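Local structure of aminotransferase class I and II (Streptococcus suis 89/1591, 3OP7) at residues P296-I301 and V311-D316; V332-G337 and G344-G349; L285-Q290 and T356-L361. The protein probably catalyses the pyridoxal-phosphate-dependent transfer of an amino group, its cofactor being held as a Schiff base on a lysine, as in class I and II aminotransferases. All blocks are in the same frame, centred on the assembly; numbering follows the deposited sequence.

Contact 1 of 3, residues P296-I301 and V311-D316; sequences PLVSYI and VKIAVD
Ser299 and Lys312 face each other as an antiparallel hydrogen-bonded pair, and their two backbone bonds set the register. The amide of Lys312 reaches Ser299 O at 2.8 Å, whereas the return bond from Ser299 N to Lys312 O is longer, 3.1 Å. Lys312 O has two further neighbours: a water donates to it and also hydrogen-bonds Ser299 OG, and the CA of Val298 makes a CH...O contact with it at 3.3 Å. Ser299 OG reaches that water because chi1 (73°) sets it between its own backbone N and carbonyl carbon. A third bond runs from Ala314 N to Leu297 O at 2.8 Å; Ala314 is the centre of an inverse gamma turn, where the strand gives way to loop. Here Leu297 CD1 meets Val315 CG2 at 4.1 Å, and Leu368 of helix 354-368 touches both side chains.

The other face, with Val298, Tyr300, Val311 and Ile313, is mainly apolar. Val298 and Ile313 lie side by side and point the same way, CG1 of Val298 meeting CD1 of Ile313 at 3.6 Å. Beside them, the CG1 branch of Val311 packs on Val298 CB, while its CG2 lies 3.9 Å from CD2 of the Tyr300 ring, approaching obliquely. The phenol oxygen of Tyr300 is hydrogen-bonded to Asp289 of helix 270-294, which ties the ring to that helix. Leu368 also packs on Val298 and Ile313. With strand axes 4.7 Å apart at 148°, the pair is a twisted beta hairpin, strand 298-300 forming the edge of a four-stranded antiparallel sheet with helices packed on one face.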
ATOM      1  N   PRO A 296     -41.718  10.334  -2.193  1.00 58.21           N
ATOM      2  CA  PRO A 296     -42.344   9.713  -1.017  1.00 57.88           C
ATOM      3  C   PRO A 296     -41.812   8.317  -0.645  1.00 56.77           C
ATOM      4  O   PRO A 296     -42.010   7.867   0.491  1.00 56.65           O
ATOM      5  CB  PRO A 296     -43.840   9.657  -1.397  1.00 60.31           C
ATOM      6  CG  PRO A 296     -43.859   9.660  -2.881  1.00 61.36           C
ATOM      7  CD  PRO A 296     -42.620  10.358  -3.362  1.00 60.37           C
ATOM      8  N   LEU A 297     -41.119   7.651  -1.568  1.00 55.45           N
ATOM      9  CA  LEU A 297     -40.570   6.314  -1.304  1.00 53.81           C
ATOM     10  C   LEU A 297     -39.158   6.352  -0.742  1.00 51.75           C
ATOM     11  O   LEU A 297     -38.532   5.294  -0.562  1.00 50.88           O
ATOM     12  CB  LEU A 297     -40.588   5.455  -2.575  1.00 54.18           C
ATOM     13  CG  LEU A 297     -41.982   5.101  -3.122  1.00 56.23           C
ATOM     14  CD1 LEU A 297     -41.844   4.144  -4.312  1.00 56.33           C
ATOM     15  CD2 LEU A 297     -42.889   4.525  -2.024  1.00 57.46           C
ATOM     16  N   VAL A 298     -38.614   7.540  -0.505  1.00 50.95           N
ATOM     17  CA  VAL A 298     -37.255   7.600   0.051  1.00 49.42           C
ATOM     18  C   VAL A 298     -37.199   8.547   1.219  1.00 48.17           C
ATOM     19  O   VAL A 298     -37.903   9.540   1.249  1.00 49.11           O
ATOM     20  CB  VAL A 298     -36.185   8.035  -0.985  1.00 49.15           C
ATOM     21  CG1 VAL A 298     -36.394   7.308  -2.310  1.00 52.38           C
ATOM     22  CG2 VAL A 298     -36.228   9.542  -1.213  1.00 52.06           C
ATOM     23  N   SER A 299     -36.330   8.247   2.171  1.00 44.75           N
ATOM     24  CA  SER A 299     -36.173   9.099   3.342  1.00 45.06           C
ATOM     25  C   SER A 299     -34.774   8.826   3.871  1.00 42.69           C
ATOM     26  O   SER A 299     -34.162   7.806   3.499  1.00 41.41           O
ATOM     27  CB  SER A 299     -37.269   8.825   4.401  1.00 47.16           C
ATOM     28  OG  SER A 299     -37.034   7.579   5.049  1.00 48.82           O
ATOM     29  N   TYR A 300     -34.240   9.740   4.669  1.00 41.71           N
ATOM     30  CA  TYR A 300     -32.920   9.470   5.281  1.00 40.44           C
ATOM     31  C   TYR A 300     -32.632  10.301   6.530  1.00 40.67           C
ATOM     32  O   TYR A 300     -33.408  11.224   6.863  1.00 41.30           O
ATOM     33  CB  TYR A 300     -31.817   9.609   4.230  1.00 39.84           C
ATOM     34  CG  TYR A 300     -31.283  10.987   3.869  1.00 39.40           C
ATOM     35  CD1 TYR A 300     -32.011  12.158   4.075  1.00 39.43           C
ATOM     36  CD2 TYR A 300     -30.097  11.098   3.192  1.00 37.11           C
ATOM     37  CE1 TYR A 300     -31.502  13.414   3.660  1.00 41.05           C
ATOM     38  CE2 TYR A 300     -29.583  12.340   2.794  1.00 38.22           C
ATOM     39  CZ  TYR A 300     -30.281  13.487   3.028  1.00 39.98           C
ATOM     40  OH  TYR A 300     -29.779  14.711   2.621  1.00 39.44           O
ATOM     41  N   ILE A 301     -31.524   9.936   7.200  1.00 39.71           N
ATOM     42  CA  ILE A 301     -30.915  10.782   8.234  1.00 39.11           C
ATOM     43  C   ILE A 301     -29.814  11.568   7.545  1.00 37.52           C
ATOM     44  O   ILE A 301     -28.769  10.993   7.165  1.00 36.59           O
ATOM     45  CB  ILE A 301     -30.308   9.990   9.407  1.00 38.47           C
ATOM     46  CG1 ILE A 301     -31.365   9.066  10.056  1.00 39.74           C
ATOM     47  CG2 ILE A 301     -29.768  10.967  10.447  1.00 38.02           C
ATOM     48  CD1 ILE A 301     -32.409   9.807  10.778  1.00 42.34           C
ATOM     49  N   VAL A 311     -29.596   6.121   2.146  1.00 35.24           N
ATOM     50  CA  VAL A 311     -30.961   6.510   1.898  1.00 36.91           C
ATOM     51  C   VAL A 311     -31.846   5.276   2.034  1.00 37.94           C
ATOM     52  O   VAL A 311     -31.515   4.176   1.564  1.00 37.79           O
ATOM     53  CB  VAL A 311     -31.063   7.122   0.483  1.00 37.74           C
ATOM     54  CG1 VAL A 311     -32.452   7.484   0.132  1.00 39.07           C
ATOM     55  CG2 VAL A 311     -30.153   8.337   0.370  1.00 38.00           C
ATOM     56  N   LYS A 312     -32.951   5.453   2.739  1.00 39.42           N
ATOM     57  CA  LYS A 312     -33.887   4.366   2.993  1.00 41.43           C
ATOM     58  C   LYS A 312     -34.933   4.314   1.887  1.00 42.84           C
ATOM     59  O   LYS A 312     -35.692   5.264   1.725  1.00 42.99           O
ATOM     60  CB  LYS A 312     -34.586   4.594   4.338  1.00 41.82           C
ATOM     61  CG  LYS A 312     -35.335   3.386   4.851  1.00 46.22           C
ATOM     62  CD  LYS A 312     -36.114   3.746   6.107  1.00 51.06           C
ATOM     63  CE  LYS A 312     -36.555   2.520   6.906  1.00 53.48           C
ATOM     64  NZ  LYS A 312     -36.919   2.937   8.301  1.00 53.01           N
ATOM     65  N   ILE A 313     -34.982   3.200   1.161  1.00 43.07           N
ATOM     66  CA  ILE A 313     -35.921   3.014   0.049  1.00 45.58           C
ATOM     67  C   ILE A 313     -37.087   2.135   0.513  1.00 47.46           C
ATOM     68  O   ILE A 313     -36.889   0.951   0.791  1.00 47.03           O
ATOM     69  CB  ILE A 313     -35.203   2.349  -1.193  1.00 45.07           C
ATOM     70  CG1 ILE A 313     -33.950   3.108  -1.592  1.00 44.97           C
ATOM     71  CG2 ILE A 313     -36.185   2.232  -2.393  1.00 47.17           C
ATOM     72  CD1 ILE A 313     -34.153   4.551  -2.012  1.00 46.16           C
ATOM     73  N   ALA A 314     -38.288   2.716   0.613  1.00 48.58           N
ATOM     74  CA  ALA A 314     -39.516   1.998   1.023  1.00 51.50           C
ATOM     75  C   ALA A 314     -40.143   1.142  -0.096  1.00 53.46           C
ATOM     76  O   ALA A 314     -41.306   1.360  -0.506  1.00 54.39           O
ATOM     77  CB  ALA A 314     -40.562   2.994   1.594  1.00 52.95           C
ATOM     78  N   VAL A 315     -39.367   0.163  -0.571  1.00 53.72           N
ATOM     79  CA  VAL A 315     -39.786  -0.805  -1.591  1.00 56.06           C
ATOM     80  C   VAL A 315     -39.386  -2.202  -1.110  1.00 55.76           C
ATOM     81  O   VAL A 315     -38.258  -2.415  -0.637  1.00 53.27           O
ATOM     82  CB  VAL A 315     -39.103  -0.533  -2.959  1.00 56.64           C
ATOM     83  CG1 VAL A 315     -39.510  -1.621  -3.983  1.00 58.96           C
ATOM     84  CG2 VAL A 315     -39.476   0.873  -3.467  1.00 57.85           C
ATOM     85  N   ASP A 316     -40.293  -3.156  -1.277  1.00 57.67           N
ATOM     86  CA  ASP A 316     -40.125  -4.488  -0.708  1.00 58.36           C
ATOM     87  C   ASP A 316     -39.401  -5.413  -1.697  1.00 57.99           C
ATOM     88  O   ASP A 316     -40.001  -6.302  -2.325  1.00 60.74           O
ATOM     89  CB  ASP A 316     -41.497  -5.072  -0.302  1.00 60.95           C
ATOM     90  CG  ASP A 316     -41.368  -6.297   0.589  1.00 62.64           C
ATOM     91  OD1 ASP A 316     -40.317  -6.452   1.231  1.00 63.38           O
ATOM     92  OD2 ASP A 316     -42.323  -7.103   0.654  1.00 69.80           O
TER
HETATM   93  O   HOH W   1     -38.150   5.587   3.044  1.00 40.40           O

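Contact 2 of 3, residues V332-G337 and G344-G349; sequences VLLVPG and GYVRLG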
ATOM      1  N   VAL A 332     -28.082   4.094 -13.731  1.00 43.32           N
ATOM      2  CA  VAL A 332     -27.746   4.785 -12.493  1.00 41.44           C
ATOM      3  C   VAL A 332     -27.064   3.801 -11.528  1.00 39.81           C
ATOM      4  O   VAL A 332     -27.582   2.707 -11.259  1.00 40.35           O
ATOM      5  CB  VAL A 332     -29.015   5.395 -11.795  1.00 41.84           C
ATOM      6  CG1 VAL A 332     -28.649   6.081 -10.477  1.00 41.39           C
ATOM      7  CG2 VAL A 332     -29.758   6.371 -12.723  1.00 43.30           C
ATOM      8  N   LEU A 333     -25.891   4.161 -11.053  1.00 38.64           N
ATOM      9  CA  LEU A 333     -25.150   3.282 -10.138  1.00 37.39           C
ATOM     10  C   LEU A 333     -25.191   3.829  -8.730  1.00 36.11           C
ATOM     11  O   LEU A 333     -24.835   4.989  -8.493  1.00 34.19           O
ATOM     12  CB  LEU A 333     -23.711   3.081 -10.587  1.00 36.26           C
ATOM     13  CG  LEU A 333     -22.901   2.017  -9.800  1.00 36.83           C
ATOM     14  CD1 LEU A 333     -23.412   0.602 -10.102  1.00 38.65           C
ATOM     15  CD2 LEU A 333     -21.414   2.140 -10.084  1.00 36.17           C
ATOM     16  N   LEU A 334     -25.647   2.964  -7.812  1.00 35.54           N
ATOM     17  CA  LEU A 334     -25.637   3.188  -6.376  1.00 34.46           C
ATOM     18  C   LEU A 334     -24.886   1.999  -5.786  1.00 34.71           C
ATOM     19  O   LEU A 334     -24.534   1.057  -6.535  1.00 36.27           O
ATOM     20  CB  LEU A 334     -27.091   3.179  -5.849  1.00 34.81           C
ATOM     21  CG  LEU A 334     -27.987   4.358  -6.258  1.00 37.57           C
ATOM     22  CD1 LEU A 334     -29.456   4.048  -5.976  1.00 39.32           C
ATOM     23  CD2 LEU A 334     -27.560   5.579  -5.485  1.00 38.29           C
ATOM     24  N   VAL A 335     -24.667   2.005  -4.471  1.00 33.95           N
ATOM     25  CA  VAL A 335     -24.173   0.802  -3.771  1.00 33.25           C
ATOM     26  C   VAL A 335     -25.299   0.299  -2.868  1.00 33.39           C
ATOM     27  O   VAL A 335     -25.775   1.042  -2.013  1.00 34.53           O
ATOM     28  CB  VAL A 335     -22.900   1.024  -2.986  1.00 32.86           C
ATOM     29  CG1 VAL A 335     -22.413  -0.350  -2.362  1.00 31.34           C
ATOM     30  CG2 VAL A 335     -21.821   1.633  -3.915  1.00 30.74           C
ATOM     31  N   PRO A 336     -25.755  -0.946  -3.086  1.00 33.19           N
ATOM     32  CA  PRO A 336     -26.906  -1.389  -2.291  1.00 34.02           C
ATOM     33  C   PRO A 336     -26.540  -1.703  -0.854  1.00 33.05           C
ATOM     34  O   PRO A 336     -25.385  -2.106  -0.575  1.00 32.62           O
ATOM     35  CB  PRO A 336     -27.361  -2.672  -2.999  1.00 35.55           C
ATOM     36  CG  PRO A 336     -26.143  -3.205  -3.649  1.00 34.02           C
ATOM     37  CD  PRO A 336     -25.331  -1.979  -4.046  1.00 33.35           C
ATOM     38  N   GLY A 337     -27.527  -1.541   0.036  1.00 34.34           N
ATOM     39  CA  GLY A 337     -27.300  -1.576   1.469  1.00 35.14           C
ATOM     40  C   GLY A 337     -26.840  -2.902   2.046  1.00 35.87           C
ATOM     41  O   GLY A 337     -26.177  -2.909   3.073  1.00 36.78           O
ATOM     42  N   GLY A 344     -32.463  -2.607   2.581  1.00 42.58           N
ATOM     43  CA  GLY A 344     -33.492  -1.584   2.693  1.00 43.27           C
ATOM     44  C   GLY A 344     -32.978  -0.175   2.463  1.00 41.72           C
ATOM     45  O   GLY A 344     -33.787   0.766   2.456  1.00 42.15           O
ATOM     46  N   TYR A 345     -31.656  -0.046   2.230  1.00 39.33           N
ATOM     47  CA  TYR A 345     -30.987   1.230   2.043  1.00 37.69           C
ATOM     48  C   TYR A 345     -30.021   1.154   0.864  1.00 36.98           C
ATOM     49  O   TYR A 345     -29.535   0.065   0.497  1.00 37.43           O
ATOM     50  CB  TYR A 345     -30.146   1.585   3.290  1.00 36.69           C
ATOM     51  CG  TYR A 345     -30.910   1.716   4.573  1.00 37.43           C
ATOM     52  CD1 TYR A 345     -31.238   0.596   5.316  1.00 40.53           C
ATOM     53  CD2 TYR A 345     -31.297   2.961   5.060  1.00 39.42           C
ATOM     54  CE1 TYR A 345     -31.946   0.714   6.514  1.00 43.51           C
ATOM     55  CE2 TYR A 345     -32.041   3.081   6.242  1.00 40.45           C
ATOM     56  CZ  TYR A 345     -32.342   1.953   6.968  1.00 43.34           C
ATOM     57  OH  TYR A 345     -33.063   2.017   8.164  1.00 44.17           O
ATOM     58  N   VAL A 346     -29.639   2.319   0.350  1.00 36.16           N
ATOM     59  CA  VAL A 346     -28.586   2.414  -0.670  1.00 35.39           C
ATOM     60  C   VAL A 346     -27.585   3.495  -0.244  1.00 34.70           C
ATOM     61  O   VAL A 346     -27.997   4.469   0.369  1.00 34.44           O
ATOM     62  CB  VAL A 346     -29.208   2.766  -2.046  1.00 36.64           C
ATOM     63  CG1 VAL A 346     -30.135   1.648  -2.516  1.00 38.20           C
ATOM     64  CG2 VAL A 346     -29.990   4.096  -1.989  1.00 38.09           C
ATOM     65  N   ARG A 347     -26.287   3.306  -0.511  1.00 33.43           N
ATOM     66  CA  ARG A 347     -25.297   4.376  -0.331  1.00 32.97           C
ATOM     67  C   ARG A 347     -25.286   5.247  -1.611  1.00 34.58           C
ATOM     68  O   ARG A 347     -25.135   4.721  -2.721  1.00 35.41           O
ATOM     69  CB  ARG A 347     -23.918   3.854  -0.045  1.00 31.89           C
ATOM     70  CG  ARG A 347     -23.028   4.972   0.474  1.00 31.63           C
ATOM     71  CD  ARG A 347     -21.671   4.496   0.676  1.00 30.83           C
ATOM     72  NE  ARG A 347     -21.016   4.296  -0.612  1.00 30.15           N
ATOM     73  CZ  ARG A 347     -19.765   3.873  -0.748  1.00 32.71           C
ATOM     74  NH1 ARG A 347     -19.027   3.530   0.327  1.00 32.44           N
ATOM     75  NH2 ARG A 347     -19.262   3.758  -1.975  1.00 31.15           N
ATOM     76  N   LEU A 348     -25.512   6.547  -1.420  1.00 35.15           N
ATOM     77  CA  LEU A 348     -25.586   7.547  -2.489  1.00 35.78           C
ATOM     78  C   LEU A 348     -24.487   8.622  -2.281  1.00 34.51           C
ATOM     79  O   LEU A 348     -24.485   9.311  -1.257  1.00 35.39           O
ATOM     80  CB  LEU A 348     -26.963   8.179  -2.448  1.00 36.09           C
ATOM     81  CG  LEU A 348     -27.340   8.995  -3.688  1.00 38.18           C
ATOM     82  CD1 LEU A 348     -28.865   9.014  -3.798  1.00 36.22           C
ATOM     83  CD2 LEU A 348     -26.745  10.407  -3.704  1.00 35.99           C
ATOM     84  N   GLY A 349     -23.556   8.747  -3.215  1.00 33.19           N
ATOM     85  CA  GLY A 349     -22.496   9.737  -3.118  1.00 32.83           C
ATOM     86  C   GLY A 349     -22.904  10.954  -3.946  1.00 34.45           C
ATOM     87  O   GLY A 349     -22.987  10.877  -5.171  1.00 35.20           O
TER
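A second beta hairpin of the small antiparallel sheet, strands 335-336 and 345-348, is held by the hydrogen-bonded pair Val335 and Arg347. Arg347 N donates to Val335 O at 2.8 Å; Val335 N gives a longer but almost straight bond to Arg347 O, 3.3 Å with 177° at the hydrogen. Next along, Pro336 faces Val346 as a non-hydrogen-bonded pair with CA atoms 4.5 Å apart, and beyond it Gly337 N makes a bent, weak bond to Tyr345 O.

Strand 335-336 is an outer strand of this sheet, at the opposite end from 298-300. On one face, Leu334 divides its methyls: CD1 lies 4.0 Å from Val346 CG2, and CD2 packs 3.9 Å from Leu348 CG. On the other, Val335 and Arg347 run side by side, Val335 CG2 approaching Arg347 NH2 obliquely at 3.9 Å. An arginine on this strand, held by an asparagine, is consistent with the substrate-carboxylate-binding arginine of fold-type I aminotransferases, and an unidentified ligand about 6 Å from its side chain fits a pocket there. A bend at chi3 (73°) turns the otherwise extended chain, and the buried guanidinium is gripped from outside the hairpin: NH1 bonds the side-chain oxygen of Asn165 and NH2 the carbonyl of Ala25.

Contact 3 of 3, residues L285-Q290 and T356-L361; sequences LAILDQ and TLIKGL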
ATOM      1  N   LEU A 285     -25.839  18.902  -1.525  1.00 38.69           N
ATOM      2  CA  LEU A 285     -26.676  18.423  -0.429  1.00 38.80           C
ATOM      3  C   LEU A 285     -28.055  19.082  -0.476  1.00 41.28           C
ATOM      4  O   LEU A 285     -29.069  18.411  -0.211  1.00 43.08           O
ATOM      5  CB  LEU A 285     -26.004  18.614   0.926  1.00 37.11           C
ATOM      6  CG  LEU A 285     -26.660  17.938   2.133  1.00 38.23           C
ATOM      7  CD1 LEU A 285     -27.108  16.499   1.861  1.00 34.32           C
ATOM      8  CD2 LEU A 285     -25.737  18.008   3.294  1.00 33.79           C
ATOM      9  N   ALA A 286     -28.127  20.377  -0.801  1.00 43.29           N
ATOM     10  CA  ALA A 286     -29.449  21.045  -0.896  1.00 44.85           C
ATOM     11  C   ALA A 286     -30.324  20.413  -1.988  1.00 45.92           C
ATOM     12  O   ALA A 286     -31.524  20.298  -1.839  1.00 46.11           O
ATOM     13  CB  ALA A 286     -29.319  22.567  -1.117  1.00 46.05           C
ATOM     14  N   ILE A 287     -29.696  19.983  -3.073  1.00 45.44           N
ATOM     15  CA  ILE A 287     -30.391  19.305  -4.168  1.00 46.48           C
ATOM     16  C   ILE A 287     -30.922  17.940  -3.702  1.00 45.63           C
ATOM     17  O   ILE A 287     -32.100  17.595  -3.958  1.00 45.65           O
ATOM     18  CB  ILE A 287     -29.453  19.156  -5.384  1.00 45.53           C
ATOM     19  CG1 ILE A 287     -29.246  20.515  -6.049  1.00 48.12           C
ATOM     20  CG2 ILE A 287     -30.001  18.169  -6.406  1.00 46.73           C
ATOM     21  CD1 ILE A 287     -28.141  20.488  -7.075  1.00 47.14           C
ATOM     22  N   LEU A 288     -30.059  17.183  -3.019  1.00 43.91           N
ATOM     23  CA  LEU A 288     -30.424  15.899  -2.432  1.00 43.97           C
ATOM     24  C   LEU A 288     -31.565  16.040  -1.423  1.00 44.77           C
ATOM     25  O   LEU A 288     -32.533  15.253  -1.479  1.00 44.49           O
ATOM     26  CB  LEU A 288     -29.214  15.243  -1.758  1.00 42.62           C
ATOM     27  CG  LEU A 288     -29.407  13.821  -1.234  1.00 42.74           C
ATOM     28  CD1 LEU A 288     -29.824  12.873  -2.374  1.00 43.14           C
ATOM     29  CD2 LEU A 288     -28.110  13.389  -0.542  1.00 34.76           C
ATOM     30  N   ASP A 289     -31.460  17.028  -0.523  1.00 45.00           N
ATOM     31  CA  ASP A 289     -32.516  17.293   0.490  1.00 46.39           C
ATOM     32  C   ASP A 289     -33.873  17.550  -0.104  1.00 48.91           C
ATOM     33  O   ASP A 289     -34.858  16.985   0.359  1.00 49.68           O
ATOM     34  CB  ASP A 289     -32.145  18.470   1.409  1.00 46.48           C
ATOM     35  CG  ASP A 289     -31.095  18.086   2.481  1.00 47.11           C
ATOM     36  OD1 ASP A 289     -31.060  16.909   2.924  1.00 49.25           O
ATOM     37  OD2 ASP A 289     -30.298  18.971   2.869  1.00 50.03           O
ATOM     38  N   GLN A 290     -33.909  18.435  -1.100  1.00 50.60           N
ATOM     39  CA  GLN A 290     -35.144  18.773  -1.837  1.00 53.16           C
ATOM     40  C   GLN A 290     -35.754  17.513  -2.470  1.00 53.34           C
ATOM     41  O   GLN A 290     -36.961  17.249  -2.335  1.00 54.87           O
ATOM     42  CB  GLN A 290     -34.801  19.814  -2.919  1.00 53.90           C
ATOM     43  CG  GLN A 290     -36.013  20.447  -3.653  1.00 59.65           C
ATOM     44  CD  GLN A 290     -35.584  21.292  -4.855  1.00 62.44           C
ATOM     45  OE1 GLN A 290     -34.476  21.126  -5.403  1.00 67.30           O
ATOM     46  NE2 GLN A 290     -36.452  22.190  -5.276  1.00 65.36           N
ATOM     47  N   THR A 356     -24.703  15.368 -13.086  1.00 47.51           N
ATOM     48  CA  THR A 356     -24.782  13.906 -12.999  1.00 46.41           C
ATOM     49  C   THR A 356     -25.680  13.519 -11.810  1.00 45.69           C
ATOM     50  O   THR A 356     -26.517  12.620 -11.961  1.00 45.64           O
ATOM     51  CB  THR A 356     -23.394  13.230 -12.939  1.00 45.41           C
ATOM     52  OG1 THR A 356     -22.708  13.423 -14.190  1.00 45.84           O
ATOM     53  CG2 THR A 356     -23.518  11.727 -12.675  1.00 44.37           C
ATOM     54  N   LEU A 357     -25.556  14.246 -10.686  1.00 44.11           N
ATOM     55  CA  LEU A 357     -26.450  14.073  -9.528  1.00 43.89           C
ATOM     56  C   LEU A 357     -27.871  14.271  -9.960  1.00 45.37           C
ATOM     57  O   LEU A 357     -28.719  13.407  -9.704  1.00 45.02           O
ATOM     58  CB  LEU A 357     -26.138  15.022  -8.354  1.00 42.59           C
ATOM     59  CG  LEU A 357     -27.044  14.896  -7.103  1.00 41.95           C
ATOM     60  CD1 LEU A 357     -26.971  13.466  -6.501  1.00 38.14           C
ATOM     61  CD2 LEU A 357     -26.748  15.959  -6.003  1.00 36.40           C
ATOM     62  N   ILE A 358     -28.147  15.412 -10.598  1.00 46.77           N
ATOM     63  CA  ILE A 358     -29.528  15.759 -10.958  1.00 48.80           C
ATOM     64  C   ILE A 358     -30.149  14.707 -11.859  1.00 49.94           C
ATOM     65  O   ILE A 358     -31.284  14.288 -11.642  1.00 50.83           O
ATOM     66  CB  ILE A 358     -29.636  17.167 -11.591  1.00 50.17           C
ATOM     67  CG1 ILE A 358     -29.386  18.230 -10.505  1.00 50.89           C
ATOM     68  CG2 ILE A 358     -31.036  17.390 -12.191  1.00 50.77           C
ATOM     69  CD1 ILE A 358     -29.244  19.668 -11.035  1.00 51.69           C
ATOM     70  N   LYS A 359     -29.404  14.272 -12.864  1.00 50.38           N
ATOM     71  CA  LYS A 359     -29.922  13.287 -13.812  1.00 52.47           C
ATOM     72  C   LYS A 359     -30.092  11.919 -13.122  1.00 51.34           C
ATOM     73  O   LYS A 359     -31.114  11.244 -13.305  1.00 52.54           O
ATOM     74  CB  LYS A 359     -29.003  13.192 -15.054  1.00 53.05           C
ATOM     75  CG  LYS A 359     -29.470  12.200 -16.151  1.00 56.04           C
ATOM     76  CD  LYS A 359     -30.951  12.330 -16.569  1.00 58.96           C
ATOM     77  CE  LYS A 359     -31.264  13.669 -17.210  1.00 61.21           C
ATOM     78  NZ  LYS A 359     -32.634  13.748 -17.798  1.00 62.76           N
ATOM     79  N   GLY A 360     -29.115  11.545 -12.307  1.00 49.24           N
ATOM     80  CA  GLY A 360     -29.181  10.310 -11.526  1.00 48.53           C
ATOM     81  C   GLY A 360     -30.443  10.261 -10.688  1.00 49.40           C
ATOM     82  O   GLY A 360     -31.175   9.259 -10.711  1.00 50.84           O
ATOM     83  N   LEU A 361     -30.720  11.365  -9.985  1.00 48.94           N
ATOM     84  CA  LEU A 361     -31.906  11.467  -9.123  1.00 49.29           C
ATOM     85  C   LEU A 361     -33.210  11.442  -9.930  1.00 51.10           C
ATOM     86  O   LEU A 361     -34.163  10.737  -9.592  1.00 50.53           O
ATOM     87  CB  LEU A 361     -31.836  12.737  -8.255  1.00 49.01           C
ATOM     88  CG  LEU A 361     -30.721  12.778  -7.192  1.00 45.28           C
ATOM     89  CD1 LEU A 361     -30.826  14.027  -6.335  1.00 44.37           C
ATOM     90  CD2 LEU A 361     -30.669  11.525  -6.310  1.00 41.69           C
TER
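Leu357 is the first residue of 356-361 to meet the facing helix, its CD2 methyl lying 4.0 Å from Ile287 CG2. The two side chains slide past each other in opposite directions, so the contact is made alongside and not end to end. With chi1 at 180°, CG of Leu357 extends opposite the backbone N and carries CD2 across to the isoleucine.

One residue on, Ile358 approaches the same Ile287 at about a right angle. Its CG1 stands 4.1 Å from Ile287 CG2, and the two CD1 methyls of Ile287 and Ile358 are 4.2 Å apart, nearer the exposed margin of the interface. One turn after Leu357 comes Leu361, whose N bonds back to Leu357 O and whose side chain therefore emerges on the same face of the helix. It splits its methyls between two partners: CD1 approaches Ile287 CG2 at 4.2 Å, and CD2 meets Leu288 CD1 at 4.2 Å.

Ile287 CG2 thus meets Leu357, Ile358 and Leu361 together. All the contacts are apolar. The segment axes run nearly parallel, 13° apart, with a closest approach of 10.7 Å, and a modest 233 Å² is buried, so the backbones are bridged by the lengths of these branched side chains.

Phe350, in the loop before helix 354-368, touches both Leu288 and Leu357, while Tyr300 of strand 298-300 packs against Leu285 and Leu288. Leu348 of strand 345-348 packs on Leu288, Leu357 and Leu361, so helices 270-294 and 354-368 lie next to each other against the small antiparallel sheet.

How the contacts relate
Contacts 1 and 2 are two hairpins of one antiparallel sheet, ordered 298-300, 309-313, 345-348, 335-336, with centres 11 Å apart. Its two middle strands join them through probable hydrogen bonds, Val346 N to Val311 O and Ile313 N to Gly344 O. Along the chain contact 1 closes before contact 2 opens, and both are nested within the loop closed by contact 3, whose centre is 15 Å from contact 1 and 14 Å from contact 2. Tyr300 and Leu348 carry contacts 1 and 2, respectively, onto the helix pair. Together they build an alpha/beta unit apart from the large mixed sheet, consistent with the small domain of a fold-type I aminotransferase.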